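Long-range contacts in Serpin48 (Tenebrio molitor, PDB 3OZQ), which inhibits SPE, a serine protease of the insect innate immune response, with high specificity, acting as a member of the serpin family: residues 232-237 and 350-355; 356-361 and 370-375. One frame throughout, in Å; residues are numbered along the deposited sequence.

Interaction 1: 232-237 and 350-355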
loop_
_atom_site.group_PDB
_atom_site.type_symbol
_atom_site.label_atom_id
_atom_site.label_comp_id
_atom_site.label_asym_id
_atom_site.label_seq_id
_atom_site.Cartn_x
_atom_site.Cartn_y
_atom_site.Cartn_z
ATOM N N LEU A 232 7.794 -9.161 -5.966
ATOM C CA LEU A 232 6.506 -8.832 -6.571
ATOM C C LEU A 232 5.805 -10.126 -6.965
ATOM O O LEU A 232 6.338 -10.916 -7.753
ATOM C CB LEU A 232 6.680 -7.944 -7.802
ATOM C CG LEU A 232 5.348 -7.662 -8.509
ATOM C CD1 LEU A 232 4.637 -6.603 -7.741
ATOM C CD2 LEU A 232 5.501 -7.227 -9.971
ATOM N N THR A 233 4.633 -10.366 -6.394
ATOM C CA THR A 233 3.886 -11.588 -6.667
ATOM C C THR A 233 2.680 -11.302 -7.569
ATOM O O THR A 233 1.847 -10.456 -7.238
ATOM C CB THR A 233 3.369 -12.241 -5.353
ATOM O OG1 THR A 233 4.475 -12.703 -4.556
ATOM C CG2 THR A 233 2.439 -13.408 -5.653
ATOM N N ILE A 234 2.598 -12.014 -8.699
ATOM C CA ILE A 234 1.453 -11.919 -9.604
ATOM C C ILE A 234 0.537 -13.101 -9.344
ATOM O O ILE A 234 1.003 -14.233 -9.230
ATOM C CB ILE A 234 1.896 -11.996 -11.097
ATOM C CG1 ILE A 234 3.060 -11.040 -11.371
ATOM C CG2 ILE A 234 0.724 -11.757 -12.036
ATOM C CD1 ILE A 234 2.754 -9.622 -11.023
ATOM N N VAL A 235 -0.757 -12.840 -9.231
ATOM C CA VAL A 235 -1.754 -13.894 -9.145
ATOM C C VAL A 235 -2.565 -13.871 -10.433
ATOM O O VAL A 235 -3.335 -12.940 -10.686
ATOM C CB VAL A 235 -2.685 -13.730 -7.933
ATOM C CG1 VAL A 235 -3.667 -14.896 -7.867
ATOM C CG2 VAL A 235 -1.875 -13.635 -6.640
ATOM N N LEU A 236 -2.371 -14.910 -11.244
ATOM C CA LEU A 236 -2.884 -14.965 -12.602
ATOM C C LEU A 236 -3.934 -16.058 -12.755
ATOM O O LEU A 236 -3.621 -17.233 -12.645
ATOM C CB LEU A 236 -1.723 -15.247 -13.544
ATOM C CG LEU A 236 -2.030 -15.270 -15.034
ATOM C CD1 LEU A 236 -2.549 -13.902 -15.479
ATOM C CD2 LEU A 236 -0.784 -15.675 -15.819
ATOM N N SER A 237 -5.184 -15.676 -13.000
ATOM C CA SER A 237 -6.221 -16.679 -13.194
ATOM C C SER A 237 -5.963 -17.478 -14.470
ATOM O O SER A 237 -5.454 -16.946 -15.465
ATOM C CB SER A 237 -7.611 -16.053 -13.214
ATOM O OG SER A 237 -7.778 -15.173 -14.313
ATOM N N PHE A 350 4.356 -18.493 -17.823
ATOM C CA PHE A 350 3.643 -17.491 -17.029
ATOM C C PHE A 350 3.484 -16.238 -17.873
ATOM O O PHE A 350 4.293 -15.312 -17.809
ATOM C CB PHE A 350 4.369 -17.192 -15.724
ATOM C CG PHE A 350 3.515 -16.471 -14.701
ATOM C CD1 PHE A 350 2.666 -17.177 -13.850
ATOM C CD2 PHE A 350 3.568 -15.099 -14.587
ATOM C CE1 PHE A 350 1.869 -16.505 -12.899
ATOM C CE2 PHE A 350 2.780 -14.412 -13.628
ATOM C CZ PHE A 350 1.931 -15.122 -12.794
ATOM N N ILE A 351 2.436 -16.242 -18.687
ATOM C CA ILE A 351 2.176 -15.165 -19.627
ATOM C C ILE A 351 1.063 -14.299 -19.081
ATOM O O ILE A 351 -0.106 -14.700 -19.044
ATOM C CB ILE A 351 1.822 -15.726 -21.041
ATOM C CG1 ILE A 351 2.975 -16.597 -21.549
ATOM C CG2 ILE A 351 1.485 -14.597 -22.030
ATOM C CD1 ILE A 351 2.567 -17.594 -22.628
ATOM N N VAL A 352 1.446 -13.110 -18.623
ATOM C CA VAL A 352 0.513 -12.192 -17.995
ATOM C C VAL A 352 -0.128 -11.314 -19.066
ATOM O O VAL A 352 0.360 -10.228 -19.372
ATOM C CB VAL A 352 1.220 -11.336 -16.923
ATOM C CG1 VAL A 352 0.200 -10.532 -16.128
ATOM C CG2 VAL A 352 2.068 -12.222 -15.989
ATOM N N ASP A 353 -1.236 -11.793 -19.626
ATOM C CA ASP A 353 -1.797 -11.215 -20.847
ATOM C C ASP A 353 -3.291 -11.041 -20.707
ATOM O O ASP A 353 -4.020 -10.976 -21.695
ATOM C CB ASP A 353 -1.466 -12.092 -22.063
ATOM C CG ASP A 353 -2.306 -13.363 -22.122
ATOM O OD1 ASP A 353 -2.886 -13.759 -21.089
ATOM O OD2 ASP A 353 -2.378 -13.978 -23.213
ATOM N N HIS A 354 -3.727 -10.988 -19.454
ATOM C CA HIS A 354 -5.096 -10.669 -19.074
ATOM C C HIS A 354 -5.033 -10.162 -17.623
ATOM O O HIS A 354 -3.976 -10.239 -17.001
ATOM C CB HIS A 354 -6.017 -11.888 -19.224
ATOM C CG HIS A 354 -5.552 -13.104 -18.480
ATOM N ND1 HIS A 354 -4.494 -13.879 -18.904
ATOM C CD2 HIS A 354 -6.023 -13.694 -17.357
ATOM C CE1 HIS A 354 -4.324 -14.886 -18.068
ATOM N NE2 HIS A 354 -5.238 -14.798 -17.120
ATOM N N PRO A 355 -6.146 -9.628 -17.101
ATOM C CA PRO A 355 -6.161 -8.948 -15.793
ATOM C C PRO A 355 -5.667 -9.805 -14.627
ATOM O O PRO A 355 -5.959 -10.999 -14.556
ATOM C CB PRO A 355 -7.630 -8.587 -15.610
ATOM C CG PRO A 355 -8.119 -8.380 -17.000
ATOM C CD PRO A 355 -7.425 -9.448 -17.814
HETATM O O HOH W 1 -6.105 -13.050 -12.954
#
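Leu236 sends its two methyl branches to two different rings. CD2 sits over the centre of the Phe350 ring, 4.1 Å from the centroid in a CH-pi contact, while CD1 lies over a face of the His354 imidazole, 3.3 Å from NE2. With CG anti to the backbone N (chi1 -177°), the leucine reaches out between both rings. Ile234 takes the rim of Phe350: its CB is 3.6 Å from CZ, and CG2 lies in the ring plane, where it also meets CG2 of Val352. The imidazole edge does the polar work. NE2 of His354 donates to the Ser237 carbonyl O over 2.7 Å with an N-H...O angle of 160°, close to the ring plane.

In the serpin fold, strand 231-237 belongs to sheet B, and 350-355 takes in the end of strand 348-351, the sheet C strand that follows the reactive centre loop, and the link that leaves it. Val352 makes an inverse gamma turn in this link. One residue further on, OD1 of Asp353 accepts from ND1 of His354 at 2.7 Å, again in the ring plane, so both ring nitrogens are gripped and the imidazole cannot easily rotate; the carboxylate would probably favour a protonated ring. A water bridges the backbones, accepting from Ser237 N at 2.8 Å and donating to Pro355 O at 2.6 Å. Ser237 OG bonds to Gln239 O, and strand 219-225 meets Phe350 through Lys220 and Leu222.

Interaction 2: 356-361 and 370-375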
loop_
_atom_site.group_PDB
_atom_site.type_symbol
_atom_site.label_atom_id
_atom_site.label_comp_id
_atom_site.label_asym_id
_atom_site.label_seq_id
_atom_site.Cartn_x
_atom_site.Cartn_y
_atom_site.Cartn_z
ATOM N N PHE A 356 -4.915 -9.186 -13.724
ATOM C CA PHE A 356 -4.253 -9.903 -12.642
ATOM C C PHE A 356 -4.175 -9.070 -11.360
ATOM O O PHE A 356 -4.271 -7.852 -11.401
ATOM C CB PHE A 356 -2.845 -10.294 -13.062
ATOM C CG PHE A 356 -1.972 -9.132 -13.451
ATOM C CD1 PHE A 356 -1.065 -8.599 -12.556
ATOM C CD2 PHE A 356 -2.045 -8.585 -14.718
ATOM C CE1 PHE A 356 -0.251 -7.539 -12.919
ATOM C CE2 PHE A 356 -1.231 -7.524 -15.087
ATOM C CZ PHE A 356 -0.340 -6.998 -14.189
ATOM N N ILE A 357 -3.982 -9.757 -10.237
ATOM C CA ILE A 357 -3.696 -9.132 -8.955
ATOM C C ILE A 357 -2.186 -9.214 -8.749
ATOM O O ILE A 357 -1.552 -10.154 -9.211
ATOM C CB ILE A 357 -4.419 -9.901 -7.825
ATOM C CG1 ILE A 357 -5.935 -9.747 -7.952
ATOM C CG2 ILE A 357 -3.920 -9.487 -6.442
ATOM C CD1 ILE A 357 -6.712 -10.596 -6.950
ATOM N N PHE A 358 -1.608 -8.229 -8.069
ATOM C CA PHE A 358 -0.198 -8.277 -7.705
ATOM C C PHE A 358 -0.008 -7.742 -6.294
ATOM O O PHE A 358 -0.860 -7.025 -5.766
ATOM C CB PHE A 358 0.648 -7.436 -8.651
ATOM C CG PHE A 358 0.317 -5.983 -8.600
ATOM C CD1 PHE A 358 0.884 -5.157 -7.639
ATOM C CD2 PHE A 358 -0.601 -5.442 -9.483
ATOM C CE1 PHE A 358 0.564 -3.807 -7.582
ATOM C CE2 PHE A 358 -0.919 -4.105 -9.431
ATOM C CZ PHE A 358 -0.346 -3.282 -8.467
ATOM N N TYR A 359 1.119 -8.086 -5.685
ATOM C CA TYR A 359 1.443 -7.526 -4.388
ATOM C C TYR A 359 2.929 -7.586 -4.118
ATOM O O TYR A 359 3.615 -8.507 -4.555
ATOM C CB TYR A 359 0.621 -8.168 -3.253
ATOM C CG TYR A 359 0.852 -9.654 -3.001
ATOM C CD1 TYR A 359 -0.044 -10.605 -3.480
ATOM C CD2 TYR A 359 1.929 -10.093 -2.237
ATOM C CE1 TYR A 359 0.143 -11.959 -3.235
ATOM C CE2 TYR A 359 2.131 -11.456 -1.992
ATOM C CZ TYR A 359 1.228 -12.374 -2.494
ATOM O OH TYR A 359 1.401 -13.715 -2.254
ATOM N N ILE A 360 3.418 -6.574 -3.410
ATOM C CA ILE A 360 4.824 -6.485 -3.070
ATOM C C ILE A 360 4.990 -6.918 -1.611
ATOM O O ILE A 360 4.275 -6.426 -0.727
ATOM C CB ILE A 360 5.339 -5.044 -3.245
ATOM C CG1 ILE A 360 5.393 -4.666 -4.734
ATOM C CG2 ILE A 360 6.721 -4.884 -2.648
ATOM C CD1 ILE A 360 6.034 -3.345 -4.964
ATOM N N LYS A 361 5.915 -7.844 -1.369
ATOM C CA LYS A 361 6.220 -8.309 -0.009
ATOM C C LYS A 361 7.632 -7.950 0.369
ATOM O O LYS A 361 8.536 -7.976 -0.467
ATOM C CB LYS A 361 6.109 -9.825 0.126
ATOM C CG LYS A 361 4.726 -10.395 0.307
ATOM C CD LYS A 361 4.802 -11.899 0.651
ATOM C CE LYS A 361 5.532 -12.688 -0.438
ATOM N NZ LYS A 361 5.588 -14.168 -0.174
ATOM N N GLY A 370 -2.643 -4.628 -5.385
ATOM C CA GLY A 370 -3.432 -3.948 -6.393
ATOM C C GLY A 370 -3.786 -4.862 -7.542
ATOM O O GLY A 370 -3.622 -6.079 -7.479
ATOM N N ARG A 371 -4.289 -4.258 -8.606
ATOM C CA ARG A 371 -4.728 -5.024 -9.737
ATOM C C ARG A 371 -4.557 -4.203 -10.996
ATOM O O ARG A 371 -4.492 -2.962 -10.958
ATOM C CB ARG A 371 -6.185 -5.430 -9.558
ATOM C CG ARG A 371 -7.138 -4.325 -9.832
ATOM C CD ARG A 371 -8.547 -4.773 -9.621
ATOM N NE ARG A 371 -9.469 -3.692 -9.918
ATOM C CZ ARG A 371 -10.760 -3.867 -10.154
ATOM N NH1 ARG A 371 -11.272 -5.090 -10.124
ATOM N NH2 ARG A 371 -11.534 -2.824 -10.425
ATOM N N VAL A 372 -4.442 -4.920 -12.109
ATOM C CA VAL A 372 -4.431 -4.333 -13.428
ATOM C C VAL A 372 -5.531 -5.036 -14.217
ATOM O O VAL A 372 -5.526 -6.265 -14.325
ATOM C CB VAL A 372 -3.109 -4.626 -14.146
ATOM C CG1 VAL A 372 -3.200 -4.182 -15.617
ATOM C CG2 VAL A 372 -1.943 -3.962 -13.423
ATOM N N THR A 373 -6.485 -4.267 -14.729
ATOM C CA THR A 373 -7.549 -4.810 -15.561
ATOM C C THR A 373 -7.481 -4.159 -16.933
ATOM O O THR A 373 -8.189 -4.569 -17.855
ATOM C CB THR A 373 -8.946 -4.504 -14.995
ATOM O OG1 THR A 373 -9.213 -3.104 -15.145
ATOM C CG2 THR A 373 -9.038 -4.897 -13.522
ATOM N N THR A 374 -6.636 -3.141 -17.061
ATOM C CA THR A 374 -6.563 -2.371 -18.294
ATOM C C THR A 374 -5.167 -1.791 -18.514
ATOM O O THR A 374 -4.512 -1.355 -17.569
ATOM C CB THR A 374 -7.606 -1.228 -18.294
ATOM O OG1 THR A 374 -7.949 -0.888 -19.639
ATOM C CG2 THR A 374 -7.051 0.009 -17.598
ATOM N N LEU A 375 -4.724 -1.796 -19.769
ATOM C CA LEU A 375 -3.410 -1.291 -20.155
ATOM C C LEU A 375 -3.592 -0.591 -21.483
ATOM O O LEU A 375 -4.591 -0.816 -22.158
ATOM C CB LEU A 375 -2.422 -2.445 -20.337
ATOM C CG LEU A 375 -1.398 -2.768 -19.242
ATOM C CD1 LEU A 375 -1.788 -2.153 -17.905
ATOM C CD2 LEU A 375 -1.163 -4.283 -19.131
#
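The Phe356 ring has Val372 over one face, with CB 4.0 Å from the ring centroid in a CH-pi contact and CG2 3.5 Å from CZ. The two side chains run side by side, pointing the same way. Two residues on, the Phe358 ring lies over bare backbone: the carbonyl carbon of Gly370 sits 3.5 Å above its plane, displaced toward the rim, and Gly370 CA makes a second CH-pi contact. Arg371 N and Val372 CG2 approach that ring obliquely. Both phenylalanines place CG between the backbone N and the carbonyl carbon (chi1 58° and 64°), which leans each ring across onto the neighbouring strand. Phe271 and Ile273 of strand 260-278 pack against this same layer.

Four backbone hydrogen bonds tie the strands. Phe356 and Val372 form a hydrogen-bonded pair, N to O in both directions at 3.0 Å, and Phe358 and Gly370 form another; in the second, Phe358 N approaches Gly370 O from above the carbonyl plane. Between them Ile357 and Arg371 make a non-hydrogen-bonded pair, where Arg371 CA comes within 3.3 Å of Phe356 O.

On the opposite face from the two rings, Arg371 extends past Tyr23 and Leu27 of helix 10-29. Its NE donates to Ala32 O and NH1 makes a salt bridge with Glu247, while Thr373 CG2 packs on one face of the guanidinium. This is the antiparallel hairpin of strands 356-362 and 365-372 that closes the serpin chain inside sheet B.

Chain order puts the two contacts in series: the link that ends interaction 1 at Pro355 runs straight into the strand that opens interaction 2 at Phe356. Their centres are about 8 Å apart. Strand 231-237 also lies directly beside strand 356-362, where Val235 N and Ile357 O, 2.8 Å apart, are probably hydrogen-bonded, as are Thr233 N and Tyr359 O. Ile234 faces both contacts, touching Phe350 and Val352 in one and Phe356 and Phe358 in the other. Pro355 CB packs 3.4 Å from Val372 O. Together they carry the chain from the sheet C strand after the reactive centre loop into the interior of sheet B.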